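Local coordinates for protein alanine dehydrogenase (PDB 1OMO) that catalyses the NAD-dependent oxidative deamination of L-alanine to pyruvate, and the reverse reductive amination, as a homodimer, at residues K232-V237 against I285-S290; I115-L120 against H212-G217; L191-P196 against Q224-E229. One frame throughout, in Å; residues are numbered along the deposited sequence.

From the N terminus, the helix end 115-120 comes first and waits for its partner: contact 2 closes a 91-residue loop when the chain reaches 212-217. Before that happens, 191-196 has already passed, and it meets 224-229 only after 217, so contact 3, with its shorter 27-residue loop, crosses contact 2. Contact 1 opens at 232, once both are complete, and closes a 47-residue loop at 285-290. Strands 190-193, 212-215, 285-289 and 234-238 stand side by side in that order in one parallel sheet. Contact 1 joins two of them directly, contact 2 fixes a helix on the sheet, and contact 3 ties the end of strand 190-193 to the sodium-binding segment 224-229.

Contact 1. Residues K232-V237 against I285-S290; sequences KKAKIV and ITIFDS. With NAD (nicotinamide-adenine-dinucleotide), chain D.
The carbonyl oxygen of Val-237 is approached by three groups of strand 285-289 at once. Asp-289 N hydrogen-bonds to Val-237 O from 31° outside the carbonyl plane. Phe-288 CA makes a C-H...O contact with Val-237 O at 3.1 Å. The ring atom Phe-288 CD2 lies 3.4 Å from this same Val-237 O. Three more backbone bonds precede these: Lys-235 N gives to Ile-285 O, Ile-287 N to Lys-235 O, and Val-237 N to Ile-287 O. The two strands run parallel, 20° apart, within the eight-stranded sheet of the Rossmann-type NAD domain, and strand 212-215 flanks 285-289 on its other side. The methyl of Ala-234 touches two isoleucines, its CB 3.7 Å from Ile-285 CG2 and 3.9 Å from Ile-287 CD1. At the start of the pair, the methyl Ile-285 CD1 lies 3.4 Å from Lys-233 CE; a bend at chi3 (73°) keeps the lysine chain from CG to NZ near that methyl as the two side chains cross. Asp-289 points its carboxylate at the backbone amides of Glu-249 and Ile-250, while Ser-290, one residue on, belongs to the NAD site: its backbone O lies 3.2 Å from NAD N7N.

Contact 2. Residues I115-L120 against H212-G217; sequences IAAKYL and HINAIG. With NAD (nicotinamide-adenine-dinucleotide), chain D.
Leu-120 and His-212 mark the place where helix 115-120 comes nearest to strand 212-215, with CA atoms 6.8 Å apart. The two axes approach to 9.1 Å and run nearly antiparallel, at 158°, so the last turn of the helix lies over the beginning of the strand. The imidazole of His-212 lies between them. A chi1 of 166°, which sets CG opposite the backbone N, lifts the ring toward Ala-117 and Leu-120. Leu-120 CB comes at an oblique angle to within 3.7 Å of His-212 ND1, and the methyl Ala-117 CB is 3.9 Å from His-212 CD2.

The ring is fixed in rotation by its two nitrogens. His-212 NE2 donates to Asn-214 OD1 at 2.7 Å; the oxygen lies in the imidazole plane, yet the ring nitrogen stands well above the amide plane, 51° out of it. His-212 ND1 is hydrogen-bonded to Thr-286 OG1 of the neighbouring strand. Asn-214 in turn bonds through ND2 to Gly-113 O of the same helix, and its OD1 is 4.0 Å from Ala-116 CB. A buried polar chain thus runs from strand 285-289 through His-212 and Asn-214 to the helix. Phe-288 packs against Ala-116, His-212 and Asn-214.

Beyond Ala-215 the strand gives way to a loop that enters the cofactor site, where Gly-217 O accepts from the ribose hydroxyl O3D of NAD, although the modelled separation is doubtfully short. Helix laid on a parallel sheet, and nucleotide held at the carboxyl ends of its strands, are hallmarks of the Rossmann fold.

Contact 3. Residues L191-P196 against Q224-E229; sequences LVTTTP and QELDVE. With NA (sodium ion), chain C; NAD (nicotinamide-adenine-dinucleotide), chain D.
Glu-225 reaches Thr-193 and Thr-195 because its CG is anti to the carbonyl carbon (chi1 -52°) and the chain beyond is fully extended, which carries the carboxylate to the end of strand 190-193. Each threonine answers with its hydroxyl tucked between its own backbone N and carbonyl carbon, as the chi1 of 79° at Thr-195 places it.

The two carboxylate oxygens divide the work. Glu-225 OE2 takes two bonds from one residue, arriving from the same face of its plane: Thr-195 N at 2.6 Å, and Thr-195 OG1 at 2.8 Å on the anti side. Glu-225 OE1 coordinates the sodium ion at 2.4 Å. Thr-193 OG1 adds a weak hydrogen bond to Glu-225 OE1, 2.9 Å long. Close to the cation, the carboxylate is likely to remain ionised; Ala-218 and Glu-249 also belong to the metal site.

Thr-195 is two-sided, since its methyl CG2 turns from the glutamate to the adenine, 3.5 Å from NAD N3A. A glycine here would remove both hydroxyl and methyl, and would probably leave Glu-225 OE2 with just the backbone amide of these two donors, the carboxylate less firmly fixed in rotation, and the adenine without the methyl against N3A. The following residue, Pro-196, has its CA 3.4 Å from O3D of the nicotinamide ribose.

Apolar contact continues the junction, Leu-226 CD1 resting 3.9 Å from Thr-193 CG2. Asp-227 then N-caps the short helix 228-232, its OD1 accepting from Glu-229 N. On the sheet side, Thr-193 packs against Ile-131 of strand 127-131 and Ala-215 of strand 212-215, while Thr-194 faces helix 135-147 through Gln-136 and Ala-137.

Contact 1. Residues K232-V237 against I285-S290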
loop_
_atom_site.group_PDB
_atom_site.type_symbol
_atom_site.label_atom_id
_atom_site.label_comp_id
_atom_site.label_asym_id
_atom_site.label_seq_id
_atom_site.Cartn_x
_atom_site.Cartn_y
_atom_site.Cartn_z
ATOM N N LYS A 232 0.205 -2.548 -34.079
ATOM C CA LYS A 232 -0.394 -3.593 -34.928
ATOM C C LYS A 232 0.624 -4.490 -35.640
ATOM O O LYS A 232 0.403 -5.676 -35.863
ATOM C CB LYS A 232 -1.252 -2.947 -36.018
ATOM C CG LYS A 232 -2.426 -2.178 -35.521
ATOM C CD LYS A 232 -3.144 -1.585 -36.697
ATOM C CE LYS A 232 -4.331 -0.779 -36.263
ATOM N NZ LYS A 232 -5.077 -0.249 -37.437
ATOM N N LYS A 233 1.738 -3.873 -35.995
ATOM C CA LYS A 233 2.815 -4.486 -36.769
ATOM C C LYS A 233 3.977 -5.037 -35.941
ATOM O O LYS A 233 4.988 -5.470 -36.508
ATOM C CB LYS A 233 3.303 -3.400 -37.760
ATOM C CG LYS A 233 4.760 -3.405 -38.189
ATOM C CD LYS A 233 5.108 -2.185 -39.113
ATOM C CE LYS A 233 5.159 -0.869 -38.347
ATOM N NZ LYS A 233 6.047 0.180 -39.014
ATOM N N ALA A 234 3.826 -5.072 -34.616
ATOM C CA ALA A 234 4.952 -5.489 -33.788
ATOM C C ALA A 234 4.702 -6.622 -32.810
ATOM O O ALA A 234 3.563 -6.964 -32.498
ATOM C CB ALA A 234 5.500 -4.244 -33.007
ATOM N N LYS A 235 5.797 -7.223 -32.350
ATOM C CA LYS A 235 5.731 -8.244 -31.329
ATOM C C LYS A 235 5.856 -7.411 -30.025
ATOM O O LYS A 235 6.917 -6.836 -29.705
ATOM C CB LYS A 235 6.894 -9.222 -31.465
ATOM C CG LYS A 235 6.991 -10.194 -30.308
ATOM C CD LYS A 235 8.091 -11.244 -30.536
ATOM C CE LYS A 235 7.684 -12.284 -31.590
ATOM N NZ LYS A 235 8.825 -13.162 -32.042
ATOM N N ILE A 236 4.756 -7.317 -29.299
ATOM C CA ILE A 236 4.719 -6.528 -28.073
ATOM C C ILE A 236 5.050 -7.376 -26.843
ATOM O O ILE A 236 4.457 -8.411 -26.606
ATOM C CB ILE A 236 3.314 -5.904 -27.886
ATOM C CG1 ILE A 236 2.893 -5.161 -29.157
ATOM C CG2 ILE A 236 3.311 -4.927 -26.688
ATOM C CD1 ILE A 236 1.415 -4.735 -29.135
ATOM N N VAL A 237 6.015 -6.933 -26.067
ATOM C CA VAL A 237 6.371 -7.659 -24.868
ATOM C C VAL A 237 6.162 -6.706 -23.688
ATOM O O VAL A 237 6.873 -5.700 -23.545
ATOM C CB VAL A 237 7.841 -8.174 -24.943
ATOM C CG1 VAL A 237 8.284 -8.842 -23.603
ATOM C CG2 VAL A 237 7.921 -9.233 -26.045
ATOM N N ILE A 285 9.490 -5.961 -35.768
ATOM C CA ILE A 285 9.622 -4.796 -34.913
ATOM C C ILE A 285 9.237 -5.279 -33.530
ATOM O O ILE A 285 8.150 -5.813 -33.368
ATOM C CB ILE A 285 8.637 -3.673 -35.305
ATOM C CG1 ILE A 285 9.053 -3.118 -36.671
ATOM C CG2 ILE A 285 8.611 -2.594 -34.164
ATOM C CD1 ILE A 285 8.159 -1.985 -37.235
ATOM N N THR A 286 10.123 -5.125 -32.548
ATOM C CA THR A 286 9.788 -5.550 -31.186
ATOM C C THR A 286 9.531 -4.344 -30.299
ATOM O O THR A 286 10.079 -3.254 -30.529
ATOM C CB THR A 286 10.913 -6.456 -30.542
ATOM O OG1 THR A 286 12.196 -5.828 -30.702
ATOM C CG2 THR A 286 10.918 -7.854 -31.164
ATOM N N ILE A 287 8.665 -4.545 -29.305
ATOM C CA ILE A 287 8.337 -3.508 -28.360
ATOM C C ILE A 287 8.316 -4.022 -26.925
ATOM O O ILE A 287 7.718 -5.035 -26.632
ATOM C CB ILE A 287 6.932 -2.865 -28.598
ATOM C CG1 ILE A 287 6.884 -2.038 -29.880
ATOM C CG2 ILE A 287 6.624 -1.909 -27.411
ATOM C CD1 ILE A 287 5.458 -1.537 -30.227
ATOM N N PHE A 288 8.998 -3.302 -26.040
ATOM C CA PHE A 288 8.952 -3.612 -24.631
ATOM C C PHE A 288 8.120 -2.457 -23.997
ATOM O O PHE A 288 8.552 -1.309 -23.968
ATOM C CB PHE A 288 10.348 -3.641 -23.993
ATOM C CG PHE A 288 10.312 -3.692 -22.477
ATOM C CD1 PHE A 288 10.979 -2.744 -21.711
ATOM C CD2 PHE A 288 9.619 -4.702 -21.822
ATOM C CE1 PHE A 288 10.959 -2.807 -20.313
ATOM C CE2 PHE A 288 9.597 -4.773 -20.438
ATOM C CZ PHE A 288 10.269 -3.826 -19.671
ATOM N N ASP A 289 6.926 -2.798 -23.523
ATOM C CA ASP A 289 6.003 -1.886 -22.861
ATOM C C ASP A 289 6.292 -1.928 -21.349
ATOM O O ASP A 289 5.885 -2.858 -20.644
ATOM C CB ASP A 289 4.566 -2.334 -23.111
ATOM C CG ASP A 289 3.574 -1.231 -22.865
ATOM O OD1 ASP A 289 2.404 -1.405 -23.232
ATOM O OD2 ASP A 289 3.958 -0.177 -22.312
ATOM N N SER A 290 6.980 -0.902 -20.866
ATOM C CA SER A 290 7.365 -0.826 -19.482
ATOM C C SER A 290 6.430 0.022 -18.613
ATOM O O SER A 290 6.078 1.147 -18.962
ATOM C CB SER A 290 8.804 -0.311 -19.438
ATOM O OG SER A 290 9.260 -0.024 -18.149
HETATM P PA NAD D . 11.319 14.383 -17.393
HETATM O O1A NAD D . 10.266 15.428 -17.333
HETATM O O2A NAD D . 12.697 14.684 -16.787
HETATM O O5B NAD D . 11.652 13.701 -18.860
HETATM C C5B NAD D . 10.697 13.768 -20.001
HETATM C C4B NAD D . 11.420 14.526 -21.144
HETATM O O4B NAD D . 10.414 14.493 -22.250
HETATM C C3B NAD D . 11.673 16.096 -20.946
HETATM O O3B NAD D . 13.102 16.432 -21.155
HETATM C C2B NAD D . 10.728 16.804 -21.947
HETATM O O2B NAD D . 11.060 18.054 -22.430
HETATM C C1B NAD D . 10.552 15.673 -23.007
HETATM N N9A NAD D . 9.310 15.736 -23.720
HETATM C C8A NAD D . 8.025 16.041 -23.318
HETATM N N7A NAD D . 7.140 15.967 -24.290
HETATM C C5A NAD D . 7.782 15.611 -25.394
HETATM C C6A NAD D . 7.321 15.362 -26.761
HETATM N N6A NAD D . 6.067 15.508 -27.105
HETATM N N1A NAD D . 8.315 14.986 -27.648
HETATM C C2A NAD D . 9.620 14.843 -27.315
HETATM N N3A NAD D . 10.110 15.077 -26.010
HETATM C C4A NAD D . 9.148 15.442 -25.082
HETATM O O3 NAD D . 10.925 12.866 -16.832
HETATM P PN NAD D . 11.755 11.398 -16.630
HETATM O O1N NAD D . 13.089 11.534 -17.316
HETATM O O2N NAD D . 11.627 10.963 -15.183
HETATM O O5D NAD D . 10.750 10.457 -17.602
HETATM C C5D NAD D . 9.252 10.819 -17.284
HETATM C C4D NAD D . 8.290 9.893 -17.952
HETATM O O4D NAD D . 8.668 8.465 -17.532
HETATM C C3D NAD D . 6.800 10.042 -17.510
HETATM O O3D NAD D . 5.883 9.570 -18.516
HETATM C C2D NAD D . 6.804 9.181 -16.243
HETATM O O2D NAD D . 5.562 9.029 -15.640
HETATM C C1D NAD D . 7.532 7.863 -16.790
HETATM N N1N NAD D . 8.258 6.944 -15.847
HETATM C C2N NAD D . 7.875 5.545 -16.034
HETATM C C3N NAD D . 8.689 4.615 -15.292
HETATM C C7N NAD D . 8.240 3.046 -15.499
HETATM O O7N NAD D . 8.538 2.217 -14.592
HETATM N N7N NAD D . 7.582 2.710 -16.655
HETATM C C4N NAD D . 9.784 4.929 -14.452
HETATM C C5N NAD D . 10.053 6.356 -14.366
HETATM C C6N NAD D . 9.311 7.332 -15.050
HETATM O O HOH W 1 6.958 -6.873 -36.684
#

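Contact 2. Residues I115-L120 against H212-G217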
loop_
_atom_site.group_PDB
_atom_site.type_symbol
_atom_site.label_atom_id
_atom_site.label_comp_id
_atom_site.label_asym_id
_atom_site.label_seq_id
_atom_site.Cartn_x
_atom_site.Cartn_y
_atom_site.Cartn_z
ATOM N N ILE A 115 17.721 -4.636 -19.835
ATOM C CA ILE A 115 17.483 -6.081 -19.848
ATOM C C ILE A 115 16.516 -6.420 -20.993
ATOM O O ILE A 115 16.734 -7.389 -21.740
ATOM C CB ILE A 115 16.916 -6.564 -18.477
ATOM C CG1 ILE A 115 18.020 -6.500 -17.419
ATOM C CG2 ILE A 115 16.424 -7.996 -18.547
ATOM C CD1 ILE A 115 19.187 -7.385 -17.713
ATOM N N ALA A 116 15.466 -5.618 -21.179
ATOM C CA ALA A 116 14.553 -5.934 -22.276
ATOM C C ALA A 116 15.262 -5.855 -23.661
ATOM O O ALA A 116 15.066 -6.726 -24.518
ATOM C CB ALA A 116 13.322 -5.016 -22.245
ATOM N N ALA A 117 16.085 -4.841 -23.881
ATOM C CA ALA A 117 16.766 -4.738 -25.164
ATOM C C ALA A 117 17.736 -5.928 -25.313
ATOM O O ALA A 117 17.834 -6.508 -26.385
ATOM C CB ALA A 117 17.490 -3.391 -25.276
ATOM N N LYS A 118 18.401 -6.321 -24.224
ATOM C CA LYS A 118 19.312 -7.458 -24.284
ATOM C C LYS A 118 18.626 -8.711 -24.836
ATOM O O LYS A 118 19.218 -9.465 -25.609
ATOM C CB LYS A 118 19.873 -7.803 -22.905
ATOM C CG LYS A 118 20.625 -9.157 -22.936
ATOM C CD LYS A 118 21.503 -9.450 -21.704
ATOM C CE LYS A 118 20.714 -10.164 -20.616
ATOM N NZ LYS A 118 21.573 -10.542 -19.442
ATOM N N TYR A 119 17.367 -8.923 -24.445
ATOM C CA TYR A 119 16.618 -10.099 -24.871
ATOM C C TYR A 119 15.831 -9.926 -26.149
ATOM O O TYR A 119 15.547 -10.895 -26.839
ATOM C CB TYR A 119 15.627 -10.512 -23.775
ATOM C CG TYR A 119 16.266 -11.263 -22.628
ATOM C CD1 TYR A 119 16.424 -12.642 -22.687
ATOM C CD2 TYR A 119 16.745 -10.593 -21.511
ATOM C CE1 TYR A 119 17.044 -13.348 -21.656
ATOM C CE2 TYR A 119 17.376 -11.279 -20.477
ATOM C CZ TYR A 119 17.522 -12.665 -20.557
ATOM O OH TYR A 119 18.151 -13.377 -19.554
ATOM N N LEU A 120 15.478 -8.695 -26.473
ATOM C CA LEU A 120 14.632 -8.469 -27.619
ATOM C C LEU A 120 15.218 -7.798 -28.858
ATOM O O LEU A 120 14.730 -8.027 -29.952
ATOM C CB LEU A 120 13.412 -7.683 -27.144
ATOM C CG LEU A 120 12.125 -8.354 -26.694
ATOM C CD1 LEU A 120 12.272 -9.820 -26.488
ATOM C CD2 LEU A 120 11.660 -7.628 -25.436
ATOM N N HIS A 212 13.959 -2.296 -32.280
ATOM C CA HIS A 212 13.455 -2.691 -30.985
ATOM C C HIS A 212 13.112 -1.396 -30.258
ATOM O O HIS A 212 13.962 -0.538 -30.110
ATOM C CB HIS A 212 14.469 -3.418 -30.131
ATOM C CG HIS A 212 14.027 -3.500 -28.722
ATOM N ND1 HIS A 212 12.890 -4.190 -28.350
ATOM C CD2 HIS A 212 14.420 -2.804 -27.629
ATOM C CE1 HIS A 212 12.599 -3.911 -27.096
ATOM N NE2 HIS A 212 13.513 -3.068 -26.636
ATOM N N ILE A 213 11.881 -1.267 -29.781
ATOM C CA ILE A 213 11.475 -0.056 -29.094
ATOM C C ILE A 213 11.272 -0.254 -27.590
ATOM O O ILE A 213 10.498 -1.116 -27.150
ATOM C CB ILE A 213 10.149 0.494 -29.662
ATOM C CG1 ILE A 213 10.240 0.663 -31.168
ATOM C CG2 ILE A 213 9.818 1.868 -29.029
ATOM C CD1 ILE A 213 8.905 1.056 -31.784
ATOM N N ASN A 214 11.998 0.517 -26.803
ATOM C CA ASN A 214 11.780 0.458 -25.379
ATOM C C ASN A 214 10.753 1.573 -25.195
ATOM O O ASN A 214 11.105 2.753 -25.307
ATOM C CB ASN A 214 13.058 0.780 -24.610
ATOM C CG ASN A 214 13.810 -0.458 -24.175
ATOM O OD1 ASN A 214 13.364 -1.585 -24.376
ATOM N ND2 ASN A 214 14.959 -0.250 -23.582
ATOM N N ALA A 215 9.482 1.213 -25.003
ATOM C CA ALA A 215 8.427 2.226 -24.812
ATOM C C ALA A 215 8.289 2.425 -23.302
ATOM O O ALA A 215 7.613 1.633 -22.629
ATOM C CB ALA A 215 7.123 1.732 -25.417
ATOM N N ILE A 216 8.939 3.477 -22.782
ATOM C CA ILE A 216 8.989 3.755 -21.334
ATOM C C ILE A 216 8.081 4.856 -20.762
ATOM O O ILE A 216 7.628 4.762 -19.617
ATOM C CB ILE A 216 10.471 4.157 -20.861
ATOM C CG1 ILE A 216 11.543 3.243 -21.472
ATOM C CG2 ILE A 216 10.607 3.997 -19.315
ATOM C CD1 ILE A 216 11.435 1.797 -21.000
ATOM N N GLY A 217 7.852 5.915 -21.536
ATOM C CA GLY A 217 7.090 7.041 -21.057
ATOM C C GLY A 217 5.687 6.843 -20.524
ATOM O O GLY A 217 5.340 7.421 -19.490
HETATM P PA NAD D . 11.319 14.383 -17.393
HETATM O O1A NAD D . 10.266 15.428 -17.333
HETATM O O2A NAD D . 12.697 14.684 -16.787
HETATM O O5B NAD D . 11.652 13.701 -18.860
HETATM C C5B NAD D . 10.697 13.768 -20.001
HETATM C C4B NAD D . 11.420 14.526 -21.144
HETATM O O4B NAD D . 10.414 14.493 -22.250
HETATM C C3B NAD D . 11.673 16.096 -20.946
HETATM O O3B NAD D . 13.102 16.432 -21.155
HETATM C C2B NAD D . 10.728 16.804 -21.947
HETATM O O2B NAD D . 11.060 18.054 -22.430
HETATM C C1B NAD D . 10.552 15.673 -23.007
HETATM N N9A NAD D . 9.310 15.736 -23.720
HETATM C C8A NAD D . 8.025 16.041 -23.318
HETATM N N7A NAD D . 7.140 15.967 -24.290
HETATM C C5A NAD D . 7.782 15.611 -25.394
HETATM C C6A NAD D . 7.321 15.362 -26.761
HETATM N N6A NAD D . 6.067 15.508 -27.105
HETATM N N1A NAD D . 8.315 14.986 -27.648
HETATM C C2A NAD D . 9.620 14.843 -27.315
HETATM N N3A NAD D . 10.110 15.077 -26.010
HETATM C C4A NAD D . 9.148 15.442 -25.082
HETATM O O3 NAD D . 10.925 12.866 -16.832
HETATM P PN NAD D . 11.755 11.398 -16.630
HETATM O O1N NAD D . 13.089 11.534 -17.316
HETATM O O2N NAD D . 11.627 10.963 -15.183
HETATM O O5D NAD D . 10.750 10.457 -17.602
HETATM C C5D NAD D . 9.252 10.819 -17.284
HETATM C C4D NAD D . 8.290 9.893 -17.952
HETATM O O4D NAD D . 8.668 8.465 -17.532
HETATM C C3D NAD D . 6.800 10.042 -17.510
HETATM O O3D NAD D . 5.883 9.570 -18.516
HETATM C C2D NAD D . 6.804 9.181 -16.243
HETATM O O2D NAD D . 5.562 9.029 -15.640
HETATM C C1D NAD D . 7.532 7.863 -16.790
HETATM N N1N NAD D . 8.258 6.944 -15.847
HETATM C C2N NAD D . 7.875 5.545 -16.034
HETATM C C3N NAD D . 8.689 4.615 -15.292
HETATM C C7N NAD D . 8.240 3.046 -15.499
HETATM O O7N NAD D . 8.538 2.217 -14.592
HETATM N N7N NAD D . 7.582 2.710 -16.655
HETATM C C4N NAD D . 9.784 4.929 -14.452
HETATM C C5N NAD D . 10.053 6.356 -14.366
HETATM C C6N NAD D . 9.311 7.332 -15.050
#

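Contact 3. Residues L191-P196 against Q224-E229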
loop_
_atom_site.group_PDB
_atom_site.type_symbol
_atom_site.label_atom_id
_atom_site.label_comp_id
_atom_site.label_asym_id
_atom_site.label_seq_id
_atom_site.Cartn_x
_atom_site.Cartn_y
_atom_site.Cartn_z
ATOM N N LEU A 191 15.090 2.045 -30.292
ATOM C CA LEU A 191 14.451 3.341 -30.077
ATOM C C LEU A 191 13.861 3.385 -28.652
ATOM O O LEU A 191 13.031 2.553 -28.298
ATOM C CB LEU A 191 13.344 3.541 -31.138
ATOM C CG LEU A 191 12.421 4.776 -31.060
ATOM C CD1 LEU A 191 13.231 6.069 -31.245
ATOM C CD2 LEU A 191 11.325 4.681 -32.144
ATOM N N VAL A 192 14.314 4.348 -27.857
ATOM C CA VAL A 192 13.884 4.539 -26.473
ATOM C C VAL A 192 12.916 5.739 -26.354
ATOM O O VAL A 192 13.373 6.876 -26.408
ATOM C CB VAL A 192 15.102 4.868 -25.583
ATOM C CG1 VAL A 192 14.674 4.989 -24.138
ATOM C CG2 VAL A 192 16.194 3.831 -25.774
ATOM N N THR A 193 11.610 5.516 -26.194
ATOM C CA THR A 193 10.681 6.646 -26.054
ATOM C C THR A 193 10.478 6.904 -24.564
ATOM O O THR A 193 10.080 6.044 -23.821
ATOM C CB THR A 193 9.352 6.386 -26.758
ATOM O OG1 THR A 193 8.663 5.347 -26.087
ATOM C CG2 THR A 193 9.597 5.983 -28.249
ATOM N N THR A 194 10.723 8.126 -24.133
ATOM C CA THR A 194 10.698 8.423 -22.724
ATOM C C THR A 194 9.868 9.665 -22.351
ATOM O O THR A 194 10.078 10.293 -21.303
ATOM C CB THR A 194 12.193 8.540 -22.333
ATOM O OG1 THR A 194 12.450 7.847 -21.117
ATOM C CG2 THR A 194 12.622 9.906 -22.254
ATOM N N THR A 195 8.898 10.005 -23.201
ATOM C CA THR A 195 8.085 11.194 -22.968
ATOM C C THR A 195 6.791 10.911 -22.219
ATOM O O THR A 195 6.347 9.775 -22.143
ATOM C CB THR A 195 7.699 11.889 -24.302
ATOM O OG1 THR A 195 6.612 11.185 -24.911
ATOM C CG2 THR A 195 8.877 11.883 -25.284
ATOM N N PRO A 196 6.195 11.951 -21.626
ATOM C CA PRO A 196 4.934 11.782 -20.897
ATOM C C PRO A 196 3.792 12.209 -21.813
ATOM O O PRO A 196 2.717 12.535 -21.360
ATOM C CB PRO A 196 5.076 12.733 -19.715
ATOM C CG PRO A 196 5.863 13.891 -20.340
ATOM C CD PRO A 196 6.908 13.168 -21.189
ATOM N N GLN A 224 0.244 7.821 -23.996
ATOM C CA GLN A 224 0.488 7.088 -25.237
ATOM C C GLN A 224 1.564 7.769 -26.091
ATOM O O GLN A 224 1.415 8.946 -26.423
ATOM C CB GLN A 224 -0.804 7.035 -26.030
ATOM C CG GLN A 224 -0.649 6.563 -27.480
ATOM C CD GLN A 224 -1.902 6.862 -28.304
ATOM O OE1 GLN A 224 -2.283 8.024 -28.474
ATOM N NE2 GLN A 224 -2.548 5.828 -28.796
ATOM N N GLU A 225 2.629 7.056 -26.465
ATOM C CA GLU A 225 3.690 7.675 -27.279
ATOM C C GLU A 225 3.822 7.167 -28.714
ATOM O O GLU A 225 4.478 7.816 -29.559
ATOM C CB GLU A 225 5.063 7.491 -26.642
ATOM C CG GLU A 225 5.181 7.903 -25.211
ATOM C CD GLU A 225 6.591 7.644 -24.692
ATOM O OE1 GLU A 225 6.868 6.530 -24.201
ATOM O OE2 GLU A 225 7.434 8.547 -24.800
ATOM N N LEU A 226 3.210 6.022 -28.995
ATOM C CA LEU A 226 3.350 5.416 -30.301
ATOM C C LEU A 226 2.127 5.390 -31.162
ATOM O O LEU A 226 1.029 5.126 -30.682
ATOM C CB LEU A 226 3.852 3.976 -30.145
ATOM C CG LEU A 226 5.363 3.689 -30.212
ATOM C CD1 LEU A 226 6.153 4.717 -29.467
ATOM C CD2 LEU A 226 5.639 2.299 -29.685
ATOM N N ASP A 227 2.360 5.683 -32.443
ATOM C CA ASP A 227 1.354 5.622 -33.495
ATOM C C ASP A 227 0.831 4.226 -33.262
ATOM O O ASP A 227 1.610 3.300 -33.195
ATOM C CB ASP A 227 2.043 5.651 -34.890
ATOM C CG ASP A 227 1.045 5.649 -36.077
ATOM O OD1 ASP A 227 -0.114 5.222 -35.921
ATOM O OD2 ASP A 227 1.434 6.066 -37.190
ATOM N N VAL A 228 -0.473 4.062 -33.149
ATOM C CA VAL A 228 -1.022 2.739 -32.932
ATOM C C VAL A 228 -0.659 1.768 -34.070
ATOM O O VAL A 228 -0.571 0.558 -33.851
ATOM C CB VAL A 228 -2.539 2.828 -32.742
ATOM C CG1 VAL A 228 -3.137 1.475 -32.731
ATOM C CG2 VAL A 228 -2.845 3.494 -31.402
ATOM N N GLU A 229 -0.422 2.274 -35.283
ATOM C CA GLU A 229 -0.078 1.378 -36.397
ATOM C C GLU A 229 1.240 0.635 -36.134
ATOM O O GLU A 229 1.506 -0.394 -36.753
ATOM C CB GLU A 229 0.038 2.156 -37.723
ATOM C CG GLU A 229 -1.295 2.674 -38.321
ATOM C CD GLU A 229 -2.239 1.557 -38.791
ATOM O OE1 GLU A 229 -1.752 0.568 -39.368
ATOM O OE2 GLU A 229 -3.474 1.675 -38.612
HETATM NA NA NA C . 5.374 4.676 -23.767
HETATM P PA NAD D . 11.319 14.383 -17.393
HETATM O O1A NAD D . 10.266 15.428 -17.333
HETATM O O2A NAD D . 12.697 14.684 -16.787
HETATM O O5B NAD D . 11.652 13.701 -18.860
HETATM C C5B NAD D . 10.697 13.768 -20.001
HETATM C C4B NAD D . 11.420 14.526 -21.144
HETATM O O4B NAD D . 10.414 14.493 -22.250
HETATM C C3B NAD D . 11.673 16.096 -20.946
HETATM O O3B NAD D . 13.102 16.432 -21.155
HETATM C C2B NAD D . 10.728 16.804 -21.947
HETATM O O2B NAD D . 11.060 18.054 -22.430
HETATM C C1B NAD D . 10.552 15.673 -23.007
HETATM N N9A NAD D . 9.310 15.736 -23.720
HETATM C C8A NAD D . 8.025 16.041 -23.318
HETATM N N7A NAD D . 7.140 15.967 -24.290
HETATM C C5A NAD D . 7.782 15.611 -25.394
HETATM C C6A NAD D . 7.321 15.362 -26.761
HETATM N N6A NAD D . 6.067 15.508 -27.105
HETATM N N1A NAD D . 8.315 14.986 -27.648
HETATM C C2A NAD D . 9.620 14.843 -27.315
HETATM N N3A NAD D . 10.110 15.077 -26.010
HETATM C C4A NAD D . 9.148 15.442 -25.082
HETATM O O3 NAD D . 10.925 12.866 -16.832
HETATM P PN NAD D . 11.755 11.398 -16.630
HETATM O O1N NAD D . 13.089 11.534 -17.316
HETATM O O2N NAD D . 11.627 10.963 -15.183
HETATM O O5D NAD D . 10.750 10.457 -17.602
HETATM C C5D NAD D . 9.252 10.819 -17.284
HETATM C C4D NAD D . 8.290 9.893 -17.952
HETATM O O4D NAD D . 8.668 8.465 -17.532
HETATM C C3D NAD D . 6.800 10.042 -17.510
HETATM O O3D NAD D . 5.883 9.570 -18.516
HETATM C C2D NAD D . 6.804 9.181 -16.243
HETATM O O2D NAD D . 5.562 9.029 -15.640
HETATM C C1D NAD D . 7.532 7.863 -16.790
HETATM N N1N NAD D . 8.258 6.944 -15.847
HETATM C C2N NAD D . 7.875 5.545 -16.034
HETATM C C3N NAD D . 8.689 4.615 -15.292
HETATM C C7N NAD D . 8.240 3.046 -15.499
HETATM O O7N NAD D . 8.538 2.217 -14.592
HETATM N N7N NAD D . 7.582 2.710 -16.655
HETATM C C4N NAD D . 9.784 4.929 -14.452
HETATM C C5N NAD D . 10.053 6.356 -14.366
HETATM C C6N NAD D . 9.311 7.332 -15.050
#